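Local coordinates for globin domain-containing protein (PDB 1TU9) that probably binds oxygen through an iron-containing heme, as a bacterial member of the globin family, at residues D24-H29 / D96-A101; D7-S12 / D115-V120; N59-A64 / D119-G124. All blocks are in the same frame, centred on the assembly; numbering follows the deposited sequence. Where two conformers were deposited one is given.

Contact 1. Residues D24-H29 / D96-A101. With PPI (propanoic acid), chain C; EDO (1,2-ethanediol), chain E.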
loop_
_atom_site.group_PDB
_atom_site.type_symbol
_atom_site.label_atom_id
_atom_site.label_comp_id
_atom_site.label_asym_id
_atom_site.label_seq_id
_atom_site.Cartn_x
_atom_site.Cartn_y
_atom_site.Cartn_z
ATOM N N ASP A 24 -9.404 -6.656 -5.017
ATOM C CA ASP A 24 -10.204 -7.589 -4.216
ATOM C C ASP A 24 -9.281 -8.504 -3.423
ATOM O O ASP A 24 -9.467 -8.737 -2.226
ATOM C CB ASP A 24 -11.080 -8.490 -5.099
ATOM C CG ASP A 24 -12.200 -7.763 -5.782
ATOM O OD1 ASP A 24 -12.585 -6.649 -5.354
ATOM O OD2 ASP A 24 -12.766 -8.307 -6.757
ATOM N N ASP A 25 -8.295 -9.063 -4.109
ATOM C CA ASP A 25 -7.375 -9.989 -3.474
ATOM C C ASP A 25 -6.511 -9.288 -2.423
ATOM O O ASP A 25 -6.299 -9.835 -1.347
ATOM C CB ASP A 25 -6.497 -10.703 -4.504
ATOM C CG ASP A 25 -7.243 -11.729 -5.295
ATOM O OD1 ASP A 25 -8.351 -12.130 -4.880
ATOM O OD2 ASP A 25 -6.749 -12.218 -6.321
ATOM N N PHE A 26 -6.037 -8.084 -2.718
ATOM C CA PHE A 26 -5.289 -7.323 -1.730
ATOM C C PHE A 26 -6.080 -7.239 -0.419
ATOM O O PHE A 26 -5.565 -7.582 0.646
ATOM C CB PHE A 26 -4.972 -5.902 -2.193
ATOM C CG PHE A 26 -4.416 -5.083 -1.077
ATOM C CD1 PHE A 26 -3.115 -5.278 -0.650
ATOM C CD2 PHE A 26 -5.234 -4.251 -0.338
ATOM C CE1 PHE A 26 -2.622 -4.592 0.453
ATOM C CE2 PHE A 26 -4.754 -3.569 0.753
ATOM C CZ PHE A 26 -3.441 -3.740 1.151
ATOM N N TYR A 27 -7.322 -6.761 -0.481
ATOM C CA TYR A 27 -8.087 -6.585 0.757
ATOM C C TYR A 27 -8.438 -7.904 1.410
ATOM O O TYR A 27 -8.445 -7.987 2.629
ATOM C CB TYR A 27 -9.328 -5.676 0.581
ATOM C CG TYR A 27 -8.928 -4.222 0.641
ATOM C CD1 TYR A 27 -8.854 -3.453 -0.515
ATOM C CD2 TYR A 27 -8.544 -3.633 1.841
ATOM C CE1 TYR A 27 -8.435 -2.140 -0.474
ATOM C CE2 TYR A 27 -8.122 -2.312 1.884
ATOM C CZ TYR A 27 -8.071 -1.573 0.717
ATOM O OH TYR A 27 -7.636 -0.271 0.728
ATOM N N ARG A 28 -8.684 -8.951 0.627
ATOM C CA ARG A 28 -8.931 -10.249 1.225
ATOM C C ARG A 28 -7.713 -10.666 2.061
ATOM O O ARG A 28 -7.840 -11.113 3.193
ATOM C CB ARG A 28 -9.262 -11.301 0.165
ATOM C CG ARG A 28 -9.468 -12.686 0.727
ATOM C CD ARG A 28 -10.055 -13.661 -0.267
ATOM N NE ARG A 28 -9.355 -13.679 -1.551
ATOM C CZ ARG A 28 -8.277 -14.403 -1.821
ATOM N NH1 ARG A 28 -7.705 -15.146 -0.889
ATOM N NH2 ARG A 28 -7.763 -14.386 -3.035
ATOM N N HIS A 29 -6.521 -10.515 1.491
ATOM C CA HIS A 29 -5.317 -10.910 2.215
ATOM C C HIS A 29 -5.070 -10.009 3.437
ATOM O O HIS A 29 -4.688 -10.477 4.502
ATOM C CB HIS A 29 -4.085 -10.833 1.326
ATOM C CG HIS A 29 -4.162 -11.674 0.096
ATOM N ND1 HIS A 29 -4.661 -12.956 0.086
ATOM C CD2 HIS A 29 -3.738 -11.428 -1.162
ATOM C CE1 HIS A 29 -4.556 -13.455 -1.137
ATOM N NE2 HIS A 29 -4.011 -12.543 -1.914
ATOM N N ASP A 96 2.866 -7.043 3.212
ATOM C CA ASP A 96 2.796 -8.471 2.925
ATOM C C ASP A 96 1.592 -8.799 2.026
ATOM O O ASP A 96 1.698 -9.600 1.108
ATOM C CB ASP A 96 2.668 -9.310 4.197
ATOM C CG ASP A 96 3.906 -9.322 5.049
ATOM O OD1 ASP A 96 4.998 -8.984 4.572
ATOM O OD2 ASP A 96 3.836 -9.702 6.234
ATOM N N ALA A 97 0.445 -8.186 2.298
ATOM C CA ALA A 97 -0.764 -8.446 1.527
ATOM C C ALA A 97 -0.595 -7.939 0.095
ATOM O O ALA A 97 -1.019 -8.598 -0.870
ATOM C CB ALA A 97 -1.960 -7.792 2.199
ATOM N N LEU A 98 0.048 -6.793 -0.051
ATOM C CA LEU A 98 0.344 -6.238 -1.361
ATOM C C LEU A 98 1.247 -7.156 -2.162
ATOM O O LEU A 98 0.974 -7.442 -3.333
ATOM C CB LEU A 98 0.960 -4.845 -1.229
ATOM C CG LEU A 98 1.320 -4.151 -2.550
ATOM C CD1 LEU A 98 0.125 -3.976 -3.465
ATOM C CD2 LEU A 98 1.960 -2.799 -2.258
ATOM N N LEU A 99 2.311 -7.637 -1.547
ATOM C CA LEU A 99 3.223 -8.526 -2.239
ATOM C C LEU A 99 2.550 -9.821 -2.680
ATOM O O LEU A 99 2.843 -10.337 -3.763
ATOM C CB LEU A 99 4.461 -8.791 -1.382
ATOM C CG LEU A 99 5.582 -7.766 -1.576
ATOM C CD1 LEU A 99 6.213 -7.985 -2.938
ATOM C CD2 LEU A 99 5.158 -6.299 -1.458
ATOM N N MET A 100 1.639 -10.336 -1.865
ATOM C CA MET A 100 0.888 -11.528 -2.242
ATOM C C MET A 100 -0.012 -11.240 -3.449
ATOM O O MET A 100 -0.060 -12.034 -4.388
ATOM C CB MET A 100 0.069 -12.023 -1.055
ATOM C CG MET A 100 -0.301 -13.472 -1.134
ATOM S SD MET A 100 -1.168 -13.974 0.356
ATOM C CE MET A 100 -1.783 -15.527 -0.188
ATOM N N ALA A 101 -0.704 -10.102 -3.433
ATOM C CA ALA A 101 -1.565 -9.710 -4.555
ATOM C C ALA A 101 -0.761 -9.482 -5.846
ATOM O O ALA A 101 -1.191 -9.886 -6.922
ATOM C CB ALA A 101 -2.364 -8.484 -4.199
HETATM C C1 PPI C . -6.320 1.513 3.301
HETATM C C2 PPI C . -5.050 0.749 3.350
HETATM C C3 PPI C . -5.288 -0.509 2.625
HETATM O O1 PPI C . -6.449 2.567 3.837
HETATM O O2 PPI C . -7.380 0.995 2.658
HETATM C C1 EDO E . -12.324 -7.934 0.183
HETATM O O1 EDO E . -11.845 -7.705 -1.126
HETATM C C2 EDO E . -12.981 -6.675 0.700
HETATM O O2 EDO E . -14.075 -6.337 -0.126
#
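The shortest sound polar bond, 2.8 Å from O1 of a 1,2-ethanediol to Asp-24 O, lies apart from the meeting of Phe-26 and His-29 with helix segment 96-101; the diol, also bound to Lys-50, is probably a crystallisation component and says nothing of the packing. Segments 24-29 and 96-101, from helices B and G of the globin fold, run at 140° to each other. The small side chains of Ala-97 and Ala-101 let the backbones come near: His-29 CB rests 3.8 Å from Ala-97 CB, and Phe-26 CB lies 4.2 Å from Ala-101 CB. With CG anti to the backbone N (chi1 170°), the Phe-26 ring is carried along helix 96-101, its CE1 3.7 Å from Ala-97 CB and its edge toward Leu-98 N. CE2 meets C3 of the bound propanoic acid at 3.6 Å, which places the ring in that ligand's pocket. The His-29 imidazole has Asp-25 O above one face and, in one of two Met-100 conformers, SD over the other. A hydrogen bond between His-29 NE2 and Glu-104 OE1, outside the two segments, should limit the ring's rotation. With no hydrogen bond between the segments, cohesion is apolar, supplemented by sulfur-aromatic contact when Met-100 adopts that conformer.

Contact 2. Residues D7-S12 / D115-V120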
loop_
_atom_site.group_PDB
_atom_site.type_symbol
_atom_site.label_atom_id
_atom_site.label_comp_id
_atom_site.label_asym_id
_atom_site.label_seq_id
_atom_site.Cartn_x
_atom_site.Cartn_y
_atom_site.Cartn_z
ATOM N N ASP A 7 10.632 2.448 -11.680
ATOM C CA ASP A 7 10.183 1.996 -13.005
ATOM C C ASP A 7 9.722 0.539 -12.957
ATOM O O ASP A 7 8.716 0.180 -13.560
ATOM C CB ASP A 7 11.317 2.096 -14.029
ATOM C CG ASP A 7 11.588 3.497 -14.490
ATOM O OD1 ASP A 7 10.711 4.369 -14.368
ATOM O OD2 ASP A 7 12.672 3.790 -15.033
ATOM N N ARG A 8 10.456 -0.315 -12.261
ATOM C CA ARG A 8 10.087 -1.719 -12.134
ATOM C C ARG A 8 8.715 -1.835 -11.471
ATOM O O ARG A 8 7.861 -2.620 -11.903
ATOM C CB ARG A 8 11.120 -2.482 -11.302
ATOM C CG ARG A 8 12.554 -2.384 -11.739
ATOM C CD ARG A 8 13.450 -3.339 -11.019
ATOM N NE ARG A 8 13.142 -4.636 -11.571
ATOM C CZ ARG A 8 13.886 -5.333 -12.419
ATOM N NH1 ARG A 8 15.114 -4.956 -12.764
ATOM N NH2 ARG A 8 13.397 -6.467 -12.876
ATOM N N VAL A 9 8.505 -1.063 -10.415
ATOM C CA VAL A 9 7.218 -1.062 -9.747
ATOM C C VAL A 9 6.112 -0.532 -10.669
ATOM O O VAL A 9 5.028 -1.100 -10.706
ATOM C CB VAL A 9 7.295 -0.269 -8.438
ATOM C CG1 VAL A 9 5.915 0.020 -7.867
ATOM C CG2 VAL A 9 8.143 -1.026 -7.421
ATOM N N MET A 10 6.363 0.536 -11.413
ATOM C CA MET A 10 5.337 1.055 -12.312
ATOM C C MET A 10 4.953 0.005 -13.354
ATOM O O MET A 10 3.778 -0.163 -13.660
ATOM C CB MET A 10 5.789 2.344 -12.997
ATOM C CG MET A 10 5.825 3.518 -12.054
ATOM S SD MET A 10 6.060 5.102 -12.826
ATOM C CE MET A 10 7.763 5.000 -13.374
ATOM N N GLN A 11 5.930 -0.705 -13.908
ATOM C CA GLN A 11 5.638 -1.718 -14.921
ATOM C C GLN A 11 4.783 -2.821 -14.316
ATOM O O GLN A 11 3.777 -3.244 -14.891
ATOM C CB GLN A 11 6.938 -2.292 -15.463
ATOM C CG GLN A 11 7.756 -1.289 -16.283
ATOM C CD GLN A 11 9.133 -1.784 -16.639
ATOM O OE1 GLN A 11 9.371 -2.992 -16.660
ATOM N NE2 GLN A 11 10.042 -0.862 -16.932
ATOM N N SER A 12 5.165 -3.260 -13.126
ATOM C CA SER A 12 4.423 -4.293 -12.410
ATOM C C SER A 12 3.013 -3.830 -12.043
ATOM O O SER A 12 2.036 -4.565 -12.235
ATOM C CB SER A 12 5.198 -4.709 -11.170
ATOM O OG SER A 12 4.452 -5.593 -10.360
ATOM N N ASP A 115 11.363 -7.256 -4.611
ATOM C CA ASP A 115 12.274 -6.375 -3.863
ATOM C C ASP A 115 12.093 -4.915 -4.239
ATOM O O ASP A 115 12.259 -4.016 -3.409
ATOM C CB ASP A 115 13.735 -6.780 -4.073
ATOM C CG ASP A 115 14.231 -7.724 -3.018
ATOM O OD1 ASP A 115 15.322 -8.292 -3.194
ATOM O OD2 ASP A 115 13.604 -7.969 -1.973
ATOM N N ALA A 116 11.772 -4.658 -5.496
ATOM C CA ALA A 116 11.495 -3.291 -5.905
ATOM C C ALA A 116 10.234 -2.763 -5.218
ATOM O O ALA A 116 10.213 -1.638 -4.743
ATOM C CB ALA A 116 11.376 -3.195 -7.422
ATOM N N TRP A 117 9.193 -3.583 -5.139
ATOM C CA TRP A 117 7.989 -3.180 -4.418
ATOM C C TRP A 117 8.302 -2.886 -2.954
ATOM O O TRP A 117 7.855 -1.882 -2.412
ATOM C CB TRP A 117 6.908 -4.261 -4.501
ATOM C CG TRP A 117 6.040 -4.187 -5.718
ATOM C CD1 TRP A 117 6.109 -4.958 -6.837
ATOM C CD2 TRP A 117 4.957 -3.281 -5.924
ATOM N NE1 TRP A 117 5.125 -4.589 -7.722
ATOM C CE2 TRP A 117 4.401 -3.560 -7.180
ATOM C CE3 TRP A 117 4.385 -2.262 -5.155
ATOM C CZ2 TRP A 117 3.302 -2.874 -7.678
ATOM C CZ3 TRP A 117 3.311 -1.568 -5.654
ATOM C CH2 TRP A 117 2.771 -1.885 -6.906
ATOM N N ARG A 118 9.047 -3.761 -2.304
ATOM C CA ARG A 118 9.360 -3.560 -0.890
ATOM C C ARG A 118 10.162 -2.288 -0.665
ATOM O O ARG A 118 9.908 -1.542 0.278
ATOM C CB ARG A 118 10.035 -4.809 -0.306
ATOM C CG ARG A 118 9.018 -5.934 -0.122
ATOM C CD ARG A 118 9.480 -7.136 0.683
ATOM N NE ARG A 118 8.377 -8.058 0.942
ATOM C CZ ARG A 118 7.516 -7.956 1.961
ATOM N NH1 ARG A 118 7.627 -6.990 2.868
ATOM N NH2 ARG A 118 6.536 -8.839 2.071
ATOM N N ASP A 119 11.106 -2.018 -1.555
ATOM C CA ASP A 119 11.963 -0.836 -1.463
ATOM C C ASP A 119 11.157 0.435 -1.719
ATOM O O ASP A 119 11.170 1.375 -0.911
ATOM C CB ASP A 119 13.098 -1.032 -2.476
ATOM C CG ASP A 119 14.121 0.060 -2.487
ATOM O OD1 ASP A 119 13.958 1.146 -1.871
ATOM O OD2 ASP A 119 15.135 -0.107 -3.185
ATOM N N VAL A 120 10.423 0.454 -2.827
ATOM C CA VAL A 120 9.679 1.633 -3.231
ATOM C C VAL A 120 8.542 1.938 -2.248
ATOM O O VAL A 120 8.358 3.078 -1.842
ATOM C CB VAL A 120 9.168 1.509 -4.687
ATOM C CG1 VAL A 120 8.174 2.609 -5.036
ATOM C CG2 VAL A 120 10.359 1.514 -5.646
#
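A single hydrogen bond crosses this interface: Trp-117 NE1 donates to Ser-12 OG over 2.9 Å, nearly straight at 171°, with the oxygen lying in the indole plane. The Ser-12 side chain turns its OG away from the backbone nitrogen, which brings it to the pyrrole edge of the indole. The same oxygen is also hydrogen-bonded to Asp-106 OD2, so the buried hydroxyl joins the tryptophan to a carboxylate. Asp-106 positions the hydroxyl, and the NE1 bond together with Val-9 over the face restrains the indole.

The aromatic contact comes from Val-9, whose CG1 sits squarely over the six-membered ring of Trp-117, 3.6 Å from its centroid and 4° off the normal, a CH-pi interaction. Helix 7-12 and helix 115-120 are parts of the A and H helices of the globin fold, the first and last of the chain, and they meet here at 113°.

Apolar packing falls to the other branch of Val-9. CG2 is wedged against helix 115-120, 3.9 Å from Ala-116 CB and 3.8 Å from Val-120 CG2, with a van der Waals contact to the carbonyl oxygen Ala-116 O at 3.4 Å. Toward the surface, Arg-8 uses its aliphatic part: its CB lies 4.0 Å from Ala-116 CB. Beyond the two segments, Val-61 of helix 46-64 packs on Val-9, and Leu-98 and Val-102 of helix 90-105 pack on the indole.

Contact 3. Residues N59-A64 / D119-G124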
loop_
_atom_site.group_PDB
_atom_site.type_symbol
_atom_site.label_atom_id
_atom_site.label_comp_id
_atom_site.label_asym_id
_atom_site.label_seq_id
_atom_site.Cartn_x
_atom_site.Cartn_y
_atom_site.Cartn_z
ATOM N N ASN A 59 0.307 7.544 -5.230
ATOM C CA ASN A 59 0.966 8.617 -4.483
ATOM C C ASN A 59 2.305 8.171 -3.894
ATOM O O ASN A 59 3.270 8.937 -3.889
ATOM C CB ASN A 59 0.044 9.199 -3.409
ATOM C CG ASN A 59 -1.119 9.999 -4.009
ATOM O OD1 ASN A 59 -0.989 10.594 -5.079
ATOM N ND2 ASN A 59 -2.250 9.990 -3.327
ATOM N N LEU A 60 2.382 6.930 -3.421
ATOM C CA LEU A 60 3.640 6.411 -2.881
ATOM C C LEU A 60 4.682 6.268 -4.000
ATOM O O LEU A 60 5.867 6.526 -3.787
ATOM C CB LEU A 60 3.420 5.081 -2.126
ATOM C CG LEU A 60 3.875 5.037 -0.652
ATOM C CD1 LEU A 60 3.282 6.149 0.133
ATOM C CD2 LEU A 60 3.527 3.729 0.029
ATOM N N VAL A 61 4.244 5.869 -5.192
ATOM C CA VAL A 61 5.155 5.789 -6.337
ATOM C C VAL A 61 5.623 7.191 -6.756
ATOM O O VAL A 61 6.803 7.399 -7.000
ATOM C CB VAL A 61 4.526 5.037 -7.506
ATOM C CG1 VAL A 61 5.429 5.130 -8.726
ATOM C CG2 VAL A 61 4.267 3.578 -7.109
ATOM N N MET A 62 4.715 8.155 -6.796
ATOM C CA MET A 62 5.101 9.514 -7.172
ATOM C C MET A 62 6.118 10.087 -6.194
ATOM O O MET A 62 7.089 10.709 -6.617
ATOM C CB MET A 62 3.875 10.417 -7.283
ATOM C CG MET A 62 3.000 10.078 -8.488
ATOM S SD MET A 62 1.764 11.306 -8.873
ATOM C CE MET A 62 0.789 11.142 -7.554
ATOM N N TYR A 63 5.926 9.854 -4.900
ATOM C CA TYR A 63 6.914 10.251 -3.900
ATOM C C TYR A 63 8.271 9.609 -4.209
ATOM O O TYR A 63 9.293 10.304 -4.237
ATOM C CB TYR A 63 6.417 9.877 -2.500
ATOM C CG TYR A 63 7.460 10.035 -1.435
ATOM C CD1 TYR A 63 7.774 11.282 -0.925
ATOM C CD2 TYR A 63 8.143 8.943 -0.945
ATOM C CE1 TYR A 63 8.733 11.417 0.080
ATOM C CE2 TYR A 63 9.113 9.080 0.036
ATOM C CZ TYR A 63 9.405 10.318 0.536
ATOM O OH TYR A 63 10.367 10.466 1.518
ATOM N N ALA A 64 8.283 8.321 -4.525
ATOM C CA ALA A 64 9.517 7.598 -4.806
ATOM C C ALA A 64 10.196 8.061 -6.095
ATOM O O ALA A 64 11.370 7.793 -6.294
ATOM C CB ALA A 64 9.236 6.105 -4.870
ATOM N N ASP A 119 11.106 -2.018 -1.555
ATOM C CA ASP A 119 11.963 -0.836 -1.463
ATOM C C ASP A 119 11.157 0.435 -1.719
ATOM O O ASP A 119 11.170 1.375 -0.911
ATOM C CB ASP A 119 13.098 -1.032 -2.476
ATOM C CG ASP A 119 14.121 0.060 -2.487
ATOM O OD1 ASP A 119 13.958 1.146 -1.871
ATOM O OD2 ASP A 119 15.135 -0.107 -3.185
ATOM N N VAL A 120 10.423 0.454 -2.827
ATOM C CA VAL A 120 9.679 1.633 -3.231
ATOM C C VAL A 120 8.542 1.938 -2.248
ATOM O O VAL A 120 8.358 3.078 -1.842
ATOM C CB VAL A 120 9.168 1.509 -4.687
ATOM C CG1 VAL A 120 8.174 2.609 -5.036
ATOM C CG2 VAL A 120 10.359 1.514 -5.646
ATOM N N MET A 121 7.766 0.935 -1.865
ATOM C CA MET A 121 6.710 1.174 -0.878
ATOM C C MET A 121 7.288 1.515 0.490
ATOM O O MET A 121 6.730 2.356 1.192
ATOM C CB MET A 121 5.781 -0.028 -0.742
ATOM C CG MET A 121 5.024 -0.386 -2.006
ATOM S SD MET A 121 3.729 0.807 -2.456
ATOM C CE MET A 121 4.548 1.729 -3.708
ATOM N N GLY A 122 8.394 0.883 0.864
ATOM C CA GLY A 122 8.982 1.100 2.177
ATOM C C GLY A 122 9.374 2.532 2.442
ATOM O O GLY A 122 9.285 2.998 3.577
ATOM N N ARG A 123 9.774 3.262 1.407
ATOM C CA ARG A 123 10.170 4.658 1.572
ATOM C C ARG A 123 9.040 5.504 2.072
ATOM O O ARG A 123 9.209 6.302 2.993
ATOM C CB ARG A 123 10.591 5.266 0.245
ATOM C CG ARG A 123 11.702 4.591 -0.363
ATOM C CD ARG A 123 11.828 4.897 -1.794
ATOM N NE ARG A 123 12.765 3.958 -2.313
ATOM C CZ ARG A 123 13.671 4.251 -3.221
ATOM N NH1 ARG A 123 13.745 5.465 -3.737
ATOM N NH2 ARG A 123 14.497 3.320 -3.609
ATOM N N GLY A 124 7.886 5.355 1.430
ATOM C CA GLY A 124 6.723 6.138 1.781
ATOM C C GLY A 124 6.126 5.676 3.088
ATOM O O GLY A 124 5.694 6.492 3.899
HETATM O O HOH W 1 6.974 5.456 -1.454
HETATM O O HOH W 2 11.248 8.270 2.749
#
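The Tyr-63 ring and the Arg-123 guanidinium stand almost perpendicular, 88° between their planes. Tyr-63 CE2 comes 4.1 Å from Arg-123 CB, and Gly-124 CA approaches the ring obliquely. In the plane of the ring, at its edge, a water lies 2.7 Å from Tyr-63 OH and donates to Arg-123 O, tying the phenol to the opposite backbone. Arg-123 grips its own helix: NE and NH2 both meet Asp-119 OD1, NH2 at 2.8 Å, from one side of the carboxylate plane. At the guanidinium edge, NE also makes a weak bond to Asp-119 O.

Helices 59-64 and 119-124, from E and H of the globin fold, cross at 93°, and Leu-60 here also touches the heme. In one of its two conformers, Leu-60 CD1 lies 3.8 Å from Gly-124 CA, consistent with the glycine's lack of a side chain, and CD2 lies 3.8 Å from Met-121 SD. Met-121 starts away from helix 59-64, but bends at chi2 (-71°) and chi3 return its end, with CE 3.9 Å from Val-61 CG2. Ala-64 CB packs 3.7 Å from Val-120 CG1. Between the backbones a second water donates to both Leu-60 O and Val-120 O, 2.8 Å from each.

How the contacts relate
Helix 111-130, the H helix of the globin fold, carries one side of both contact 2 and contact 3, whose centres are about 9 Å apart and which share Asp-119 and Val-120; Met-10 packing on Val-61 also joins them directly. Contact 1 pairs helices 22-32 and 90-105; its centre is about 16 Å from that of contact 2 and about 18 Å from that of contact 3, on the other side of the chain's centre from the latter. Along the chain, contact 2 spans contact 1, whereas the segments of contacts 1 and 3 alternate. Leu-98 packs on Met-121, and Asp-96 forms a salt bridge with Arg-118. Together they join helices A, B, E, G and H, contact 3 reaching the heme and contact 1 the propanoic acid pocket.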